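Local coordinates for protein 11R-lipoxygenase (Gersemia fruticosa, PDB 3VF1) that probably inserts molecular oxygen into a polyunsaturated fatty acid at a non-heme iron centre, in a manner regulated by calcium, at residues K326-L338 with I344-G356. Numbering follows the deposited sequence.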
ATOM      1  N   LYS A 326      17.365  25.142   6.158  1.00 42.20           N
ATOM      2  CA  LYS A 326      17.967  24.270   7.159  1.00 41.95           C
ATOM      3  C   LYS A 326      16.882  23.637   8.021  1.00 38.83           C
ATOM      4  O   LYS A 326      16.017  24.331   8.557  1.00 36.10           O
ATOM      5  CB  LYS A 326      18.939  25.052   8.043  1.00 43.12           C
ATOM      6  CG  LYS A 326      20.102  25.671   7.288  1.00 52.78           C
ATOM      7  CD  LYS A 326      21.160  26.205   8.241  1.00 55.78           C
ATOM      8  CE  LYS A 326      22.346  26.790   7.491  1.00 59.74           C
ATOM      9  NZ  LYS A 326      21.982  28.008   6.713  1.00 64.19           N
ATOM     10  N   ARG A 327      16.934  22.316   8.149  1.00 34.20           N
ATOM     11  CA  ARG A 327      15.945  21.586   8.927  1.00 32.08           C
ATOM     12  C   ARG A 327      16.635  20.730   9.979  1.00 31.62           C
ATOM     13  O   ARG A 327      17.816  20.404   9.853  1.00 31.16           O
ATOM     14  CB  ARG A 327      15.087  20.716   8.010  1.00 30.77           C
ATOM     15  CG  ARG A 327      14.426  21.501   6.891  1.00 33.00           C
ATOM     16  CD  ARG A 327      13.781  20.592   5.865  1.00 33.02           C
ATOM     17  NE  ARG A 327      13.358  21.337   4.684  1.00 35.52           N
ATOM     18  CZ  ARG A 327      12.872  20.780   3.581  1.00 38.12           C
ATOM     19  NH1 ARG A 327      12.745  19.463   3.496  1.00 39.94           N
ATOM     20  NH2 ARG A 327      12.516  21.543   2.559  1.00 41.75           N
ATOM     21  N   TYR A 328      15.893  20.370  11.018  1.00 29.48           N
ATOM     22  CA  TYR A 328      16.467  19.642  12.138  1.00 30.10           C
ATOM     23  C   TYR A 328      15.585  18.480  12.567  1.00 29.05           C
ATOM     24  O   TYR A 328      14.381  18.466  12.309  1.00 29.73           O
ATOM     25  CB  TYR A 328      16.677  20.588  13.321  1.00 31.00           C
ATOM     26  CG  TYR A 328      17.533  21.786  12.989  1.00 34.54           C
ATOM     27  CD1 TYR A 328      16.978  22.919  12.409  1.00 34.17           C
ATOM     28  CD2 TYR A 328      18.896  21.785  13.251  1.00 34.25           C
ATOM     29  CE1 TYR A 328      17.757  24.016  12.101  1.00 35.01           C
ATOM     30  CE2 TYR A 328      19.682  22.879  12.947  1.00 37.48           C
ATOM     31  CZ  TYR A 328      19.107  23.991  12.371  1.00 34.98           C
ATOM     32  OH  TYR A 328      19.884  25.083  12.064  1.00 42.30           O
ATOM     33  N   ILE A 329      16.206  17.505  13.219  1.00 28.73           N
ATOM     34  CA  ILE A 329      15.494  16.382  13.802  1.00 30.03           C
ATOM     35  C   ILE A 329      16.355  15.822  14.922  1.00 30.10           C
ATOM     36  O   ILE A 329      17.570  16.004  14.930  1.00 30.80           O
ATOM     37  CB  ILE A 329      15.213  15.272  12.764  1.00 28.97           C
ATOM     38  CG1 ILE A 329      14.021  14.416  13.197  1.00 28.00           C
ATOM     39  CG2 ILE A 329      16.448  14.398  12.560  1.00 26.75           C
ATOM     40  CD1 ILE A 329      12.701  15.162  13.243  1.00 28.87           C
ATOM     41  N   THR A 330      15.722  15.147  15.871  1.00 29.34           N
ATOM     42  CA  THR A 330      16.448  14.527  16.965  1.00 30.69           C
ATOM     43  C   THR A 330      16.284  13.014  16.874  1.00 29.94           C
ATOM     44  O   THR A 330      15.863  12.493  15.843  1.00 27.99           O
ATOM     45  CB  THR A 330      15.954  15.042  18.332  1.00 31.24           C
ATOM     46  OG1 THR A 330      14.645  14.525  18.608  1.00 31.97           O
ATOM     47  CG2 THR A 330      15.912  16.563  18.343  1.00 30.03           C
ATOM     48  N   THR A 331      16.630  12.315  17.947  1.00 27.09           N
ATOM     49  CA  THR A 331      16.550  10.863  17.979  1.00 27.74           C
ATOM     50  C   THR A 331      15.886  10.463  19.289  1.00 28.21           C
ATOM     51  O   THR A 331      16.491   9.793  20.126  1.00 28.98           O
ATOM     52  CB  THR A 331      17.951  10.241  17.883  1.00 30.41           C
ATOM     53  OG1 THR A 331      18.734  10.646  19.012  1.00 30.87           O
ATOM     54  CG2 THR A 331      18.642  10.691  16.606  1.00 28.28           C
ATOM     55  N   PRO A 332      14.621  10.869  19.460  1.00 26.16           N
ATOM     56  CA  PRO A 332      13.960  10.906  20.765  1.00 26.16           C
ATOM     57  C   PRO A 332      13.512   9.556  21.307  1.00 27.54           C
ATOM     58  O   PRO A 332      13.491   8.556  20.589  1.00 26.70           O
ATOM     59  CB  PRO A 332      12.734  11.774  20.495  1.00 26.51           C
ATOM     60  CG  PRO A 332      12.398  11.493  19.077  1.00 24.81           C
ATOM     61  CD  PRO A 332      13.710  11.264  18.373  1.00 24.89           C
ATOM     62  N   LEU A 333      13.167   9.553  22.590  1.00 25.69           N
ATOM     63  CA  LEU A 333      12.508   8.423  23.224  1.00 25.18           C
ATOM     64  C   LEU A 333      11.304   8.953  23.986  1.00 25.95           C
ATOM     65  O   LEU A 333      11.401   9.950  24.698  1.00 27.61           O
ATOM     66  CB  LEU A 333      13.445   7.699  24.190  1.00 25.22           C
ATOM     67  CG  LEU A 333      14.720   7.093  23.605  1.00 30.10           C
ATOM     68  CD1 LEU A 333      15.852   8.106  23.627  1.00 32.18           C
ATOM     69  CD2 LEU A 333      15.103   5.831  24.360  1.00 30.53           C
ATOM     70  N   GLY A 334      10.167   8.289  23.828  1.00 24.53           N
ATOM     71  CA  GLY A 334       8.962   8.676  24.531  1.00 21.42           C
ATOM     72  C   GLY A 334       8.498   7.557  25.436  1.00 25.47           C
ATOM     73  O   GLY A 334       8.537   6.390  25.058  1.00 28.76           O
ATOM     74  N   LEU A 335       8.062   7.911  26.639  1.00 22.83           N
ATOM     75  CA  LEU A 335       7.557   6.924  27.582  1.00 20.99           C
ATOM     76  C   LEU A 335       6.082   7.190  27.836  1.00 23.22           C
ATOM     77  O   LEU A 335       5.674   8.334  28.023  1.00 26.86           O
ATOM     78  CB  LEU A 335       8.342   6.980  28.892  1.00 23.20           C
ATOM     79  CG  LEU A 335       8.267   5.721  29.756  1.00 24.06           C
ATOM     80  CD1 LEU A 335       8.973   4.558  29.071  1.00 26.89           C
ATOM     81  CD2 LEU A 335       8.864   5.978  31.129  1.00 24.47           C
ATOM     82  N   PHE A 336       5.284   6.128  27.833  1.00 22.80           N
ATOM     83  CA  PHE A 336       3.843   6.256  27.990  1.00 22.38           C
ATOM     84  C   PHE A 336       3.335   5.392  29.137  1.00 24.34           C
ATOM     85  O   PHE A 336       3.969   4.412  29.520  1.00 23.60           O
ATOM     86  CB  PHE A 336       3.131   5.870  26.693  1.00 20.98           C
ATOM     87  CG  PHE A 336       3.513   6.721  25.515  1.00 20.45           C
ATOM     88  CD1 PHE A 336       4.746   6.569  24.905  1.00 20.79           C
ATOM     89  CD2 PHE A 336       2.637   7.667  25.011  1.00 22.29           C
ATOM     90  CE1 PHE A 336       5.100   7.348  23.819  1.00 21.74           C
ATOM     91  CE2 PHE A 336       2.987   8.448  23.925  1.00 24.19           C
ATOM     92  CZ  PHE A 336       4.222   8.287  23.329  1.00 20.77           C
ATOM     93  N   TYR A 337       2.183   5.772  29.678  1.00 23.59           N
ATOM     94  CA  TYR A 337       1.571   5.058  30.788  1.00 23.05           C
ATOM     95  C   TYR A 337       0.170   4.609  30.403  1.00 24.73           C
ATOM     96  O   TYR A 337      -0.589   5.373  29.812  1.00 25.56           O
ATOM     97  CB  TYR A 337       1.503   5.968  32.014  1.00 26.16           C
ATOM     98  CG  TYR A 337       0.977   5.298  33.264  1.00 26.24           C
ATOM     99  CD1 TYR A 337       1.729   4.344  33.931  1.00 25.98           C
ATOM    100  CD2 TYR A 337      -0.261   5.639  33.790  1.00 22.14           C
ATOM    101  CE1 TYR A 337       1.261   3.738  35.077  1.00 27.68           C
ATOM    102  CE2 TYR A 337      -0.740   5.036  34.940  1.00 24.19           C
ATOM    103  CZ  TYR A 337       0.028   4.087  35.577  1.00 29.96           C
ATOM    104  OH  TYR A 337      -0.435   3.482  36.723  1.00 32.15           O
ATOM    105  N   LEU A 338      -0.167   3.368  30.733  1.00 25.25           N
ATOM    106  CA  LEU A 338      -1.502   2.845  30.472  1.00 27.87           C
ATOM    107  C   LEU A 338      -2.420   3.165  31.646  1.00 27.52           C
ATOM    108  O   LEU A 338      -2.359   2.519  32.687  1.00 28.23           O
ATOM    109  CB  LEU A 338      -1.453   1.335  30.241  1.00 27.09           C
ATOM    110  CG  LEU A 338      -2.803   0.644  30.036  1.00 28.14           C
ATOM    111  CD1 LEU A 338      -3.492   1.153  28.779  1.00 30.47           C
ATOM    112  CD2 LEU A 338      -2.623  -0.862  29.980  1.00 29.11           C
ATOM    113  N   ILE A 344      -3.661   5.658  26.979  1.00 28.09           N
ATOM    114  CA  ILE A 344      -2.230   5.811  27.210  1.00 30.06           C
ATOM    115  C   ILE A 344      -1.843   7.284  27.104  1.00 27.98           C
ATOM    116  O   ILE A 344      -2.319   8.000  26.224  1.00 29.35           O
ATOM    117  CB  ILE A 344      -1.367   4.968  26.243  1.00 31.56           C
ATOM    118  CG1 ILE A 344      -1.533   5.438  24.797  1.00 28.80           C
ATOM    119  CG2 ILE A 344      -1.722   3.493  26.362  1.00 37.45           C
ATOM    120  CD1 ILE A 344      -0.295   5.225  23.960  1.00 35.67           C
ATOM    121  N   ILE A 345      -0.991   7.732  28.019  1.00 25.62           N
ATOM    122  CA  ILE A 345      -0.538   9.116  28.022  1.00 27.49           C
ATOM    123  C   ILE A 345       0.981   9.182  28.050  1.00 25.40           C
ATOM    124  O   ILE A 345       1.629   8.322  28.641  1.00 24.61           O
ATOM    125  CB  ILE A 345      -1.069   9.880  29.249  1.00 26.83           C
ATOM    126  CG1 ILE A 345      -0.761   9.098  30.531  1.00 25.26           C
ATOM    127  CG2 ILE A 345      -2.560  10.129  29.113  1.00 25.66           C
ATOM    128  CD1 ILE A 345      -1.036   9.867  31.804  1.00 27.50           C
ATOM    129  N   PRO A 346       1.552  10.213  27.414  1.00 23.61           N
ATOM    130  CA  PRO A 346       2.994  10.449  27.495  1.00 23.81           C
ATOM    131  C   PRO A 346       3.365  10.952  28.886  1.00 25.56           C
ATOM    132  O   PRO A 346       2.662  11.803  29.425  1.00 24.31           O
ATOM    133  CB  PRO A 346       3.221  11.543  26.452  1.00 21.37           C
ATOM    134  CG  PRO A 346       1.933  12.289  26.421  1.00 21.92           C
ATOM    135  CD  PRO A 346       0.865  11.257  26.633  1.00 25.24           C
ATOM    136  N   ILE A 347       4.441  10.431  29.463  1.00 22.38           N
ATOM    137  CA  ILE A 347       4.856  10.853  30.796  1.00 24.60           C
ATOM    138  C   ILE A 347       6.311  11.315  30.850  1.00 25.06           C
ATOM    139  O   ILE A 347       6.740  11.888  31.848  1.00 26.59           O
ATOM    140  CB  ILE A 347       4.644   9.729  31.830  1.00 22.61           C
ATOM    141  CG1 ILE A 347       5.467   8.492  31.457  1.00 24.41           C
ATOM    142  CG2 ILE A 347       3.169   9.378  31.927  1.00 21.68           C
ATOM    143  CD1 ILE A 347       5.451   7.413  32.520  1.00 23.36           C
ATOM    144  N   ALA A 348       7.065  11.075  29.782  1.00 28.41           N
ATOM    145  CA  ALA A 348       8.469  11.473  29.746  1.00 24.13           C
ATOM    146  C   ALA A 348       9.010  11.442  28.323  1.00 25.65           C
ATOM    147  O   ALA A 348       8.607  10.608  27.519  1.00 27.19           O
ATOM    148  CB  ALA A 348       9.296  10.567  30.644  1.00 24.61           C
ATOM    149  N   ILE A 349       9.927  12.358  28.021  1.00 25.97           N
ATOM    150  CA  ILE A 349      10.524  12.442  26.693  1.00 22.84           C
ATOM    151  C   ILE A 349      11.985  12.876  26.765  1.00 28.15           C
ATOM    152  O   ILE A 349      12.341  13.776  27.521  1.00 28.09           O
ATOM    153  CB  ILE A 349       9.771  13.439  25.794  1.00 24.89           C
ATOM    154  CG1 ILE A 349       8.347  12.949  25.523  1.00 27.88           C
ATOM    155  CG2 ILE A 349      10.516  13.640  24.479  1.00 23.10           C
ATOM    156  CD1 ILE A 349       7.488  13.957  24.779  1.00 27.35           C
ATOM    157  N   GLN A 350      12.824  12.226  25.967  1.00 28.48           N
ATOM    158  CA  GLN A 350      14.224  12.609  25.830  1.00 27.42           C
ATOM    159  C   GLN A 350      14.521  12.780  24.346  1.00 26.48           C
ATOM    160  O   GLN A 350      14.337  11.852  23.568  1.00 29.41           O
ATOM    161  CB  GLN A 350      15.127  11.540  26.445  1.00 30.38           C
ATOM    162  CG  GLN A 350      16.603  11.896  26.471  1.00 27.60           C
ATOM    163  CD  GLN A 350      17.445  10.822  27.134  1.00 31.86           C
ATOM    164  OE1 GLN A 350      17.443  10.682  28.357  1.00 34.33           O
ATOM    165  NE2 GLN A 350      18.168  10.052  26.327  1.00 29.68           N
ATOM    166  N   LEU A 351      14.974  13.966  23.954  1.00 28.22           N
ATOM    167  CA  LEU A 351      15.079  14.313  22.537  1.00 28.97           C
ATOM    168  C   LEU A 351      16.196  13.565  21.807  1.00 29.39           C
ATOM    169  O   LEU A 351      16.029  13.172  20.653  1.00 30.41           O
ATOM    170  CB  LEU A 351      15.257  15.824  22.367  1.00 27.83           C
ATOM    171  CG  LEU A 351      14.116  16.689  22.910  1.00 29.60           C
ATOM    172  CD1 LEU A 351      14.395  18.163  22.650  1.00 32.73           C
ATOM    173  CD2 LEU A 351      12.781  16.281  22.302  1.00 28.76           C
ATOM    174  N   TYR A 352      17.328  13.367  22.473  1.00 27.41           N
ATOM    175  CA  TYR A 352      18.450  12.656  21.863  1.00 29.43           C
ATOM    176  C   TYR A 352      18.755  11.371  22.628  1.00 30.39           C
ATOM    177  O   TYR A 352      18.447  11.258  23.813  1.00 31.13           O
ATOM    178  CB  TYR A 352      19.695  13.545  21.808  1.00 31.09           C
ATOM    179  CG  TYR A 352      19.573  14.737  20.882  1.00 34.09           C
ATOM    180  CD1 TYR A 352      19.793  14.608  19.514  1.00 33.19           C
ATOM    181  CD2 TYR A 352      19.255  15.997  21.375  1.00 32.75           C
ATOM    182  CE1 TYR A 352      19.692  15.700  18.663  1.00 31.21           C
ATOM    183  CE2 TYR A 352      19.152  17.093  20.534  1.00 33.02           C
ATOM    184  CZ  TYR A 352      19.371  16.938  19.181  1.00 37.34           C
ATOM    185  OH  TYR A 352      19.271  18.030  18.349  1.00 39.87           O
ATOM    186  N   GLN A 353      19.375  10.414  21.945  1.00 32.43           N
ATOM    187  CA  GLN A 353      19.623   9.092  22.513  1.00 37.22           C
ATOM    188  C   GLN A 353      20.500   9.147  23.762  1.00 38.64           C
ATOM    189  O   GLN A 353      20.180   8.536  24.782  1.00 36.04           O
ATOM    190  CB  GLN A 353      20.274   8.181  21.468  1.00 36.78           C
ATOM    191  CG  GLN A 353      19.318   7.671  20.401  1.00 34.63           C
ATOM    192  CD  GLN A 353      18.345   6.640  20.935  1.00 35.63           C
ATOM    193  OE1 GLN A 353      18.751   5.607  21.469  1.00 38.07           O
ATOM    194  NE2 GLN A 353      17.052   6.916  20.800  1.00 32.94           N
ATOM    195  N   GLN A 354      21.603   9.884  23.680  1.00 38.78           N
ATOM    196  CA  GLN A 354      22.585   9.911  24.762  1.00 39.78           C
ATOM    197  C   GLN A 354      22.323  11.048  25.744  1.00 34.94           C
ATOM    198  O   GLN A 354      22.284  12.213  25.350  1.00 35.10           O
ATOM    199  CB  GLN A 354      23.995  10.040  24.183  1.00 43.90           C
ATOM    200  CG  GLN A 354      24.411   8.851  23.330  1.00 51.90           C
ATOM    201  CD  GLN A 354      24.420   7.552  24.114  1.00 57.19           C
ATOM    202  OE1 GLN A 354      24.838   7.515  25.273  1.00 52.77           O
ATOM    203  NE2 GLN A 354      23.952   6.478  23.487  1.00 54.31           N
ATOM    204  N   PRO A 355      22.150  10.713  27.034  1.00 36.59           N
ATOM    205  CA  PRO A 355      21.902  11.728  28.067  1.00 41.40           C
ATOM    206  C   PRO A 355      23.044  12.736  28.173  1.00 42.37           C
ATOM    207  O   PRO A 355      24.204  12.364  28.008  1.00 42.04           O
ATOM    208  CB  PRO A 355      21.805  10.905  29.357  1.00 42.01           C
ATOM    209  CG  PRO A 355      21.500   9.517  28.916  1.00 39.71           C
ATOM    210  CD  PRO A 355      22.175   9.352  27.596  1.00 36.60           C
ATOM    211  N   GLY A 356      22.713  13.994  28.450  1.00 44.43           N
ATOM    212  CA  GLY A 356      23.712  15.041  28.555  1.00 45.18           C
ATOM    213  C   GLY A 356      23.150  16.295  29.199  1.00 51.15           C
ATOM    214  O   GLY A 356      21.979  16.334  29.578  1.00 47.98           O
TER
HETATM  215  O   HOH W   1      19.259  18.227  15.765  1.00 37.61           O
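Leu333 and Gln350 open an antiparallel pairing in which backbone donors and acceptors satisfy one another: Leu333 N gives to Gln350 O (2.8 Å), and Gln350 N returns the bond to Leu333 O. Tyr337 and Ile345 repeat this reciprocal pair near the connecting loop. Between them the register slips by one residue, so that Ile347 and Ala348 both face Leu335; both bonds at Leu335 are made, Ile347 N to Leu335 O and Leu335 N to Ala348 O. On one side of the hairpin the Phe336 ring lies against Pro346, CE2 to CB 4.0 Å; on the other, Leu335 CD2 meets Ile347 CD1.

Beyond the Leu333-Gln350 pair, side chains join the backbone in the bonding. Leu351 O is gripped twice, by Thr331 N and by Thr330 OG1 (2.8 Å), the hydroxyl being held between backbone N and carbonyl carbon (chi1 71°). The rotation that sends OG1 there leaves Thr330 CG2 over a face of the Tyr352 ring, 3.6 Å from CZ, and Thr330 CB makes a CH-pi contact with the same ring, 4.0 Å from its centroid. At the ring's edge a water joins Tyr352 OH to Ile329 O. Gln353 N bonds to Thr331 OG1, while its side chain, bent at chi2 (-72°), brings NE2 to within 3.0 Å of Thr331 O, above the carbonyl plane. NE2 also bonds to Asp310 of the neighbouring strand 306-310, and Gln350 NE2 serves both Tyr352 O and Asn279 O.

Strands 333-338 and 344-350 thus form an antiparallel beta hairpin with a classic beta bulge, supplying two inner strands, flanked by 306-310 and 361-362, to a small sheet of the lipoxygenase domain.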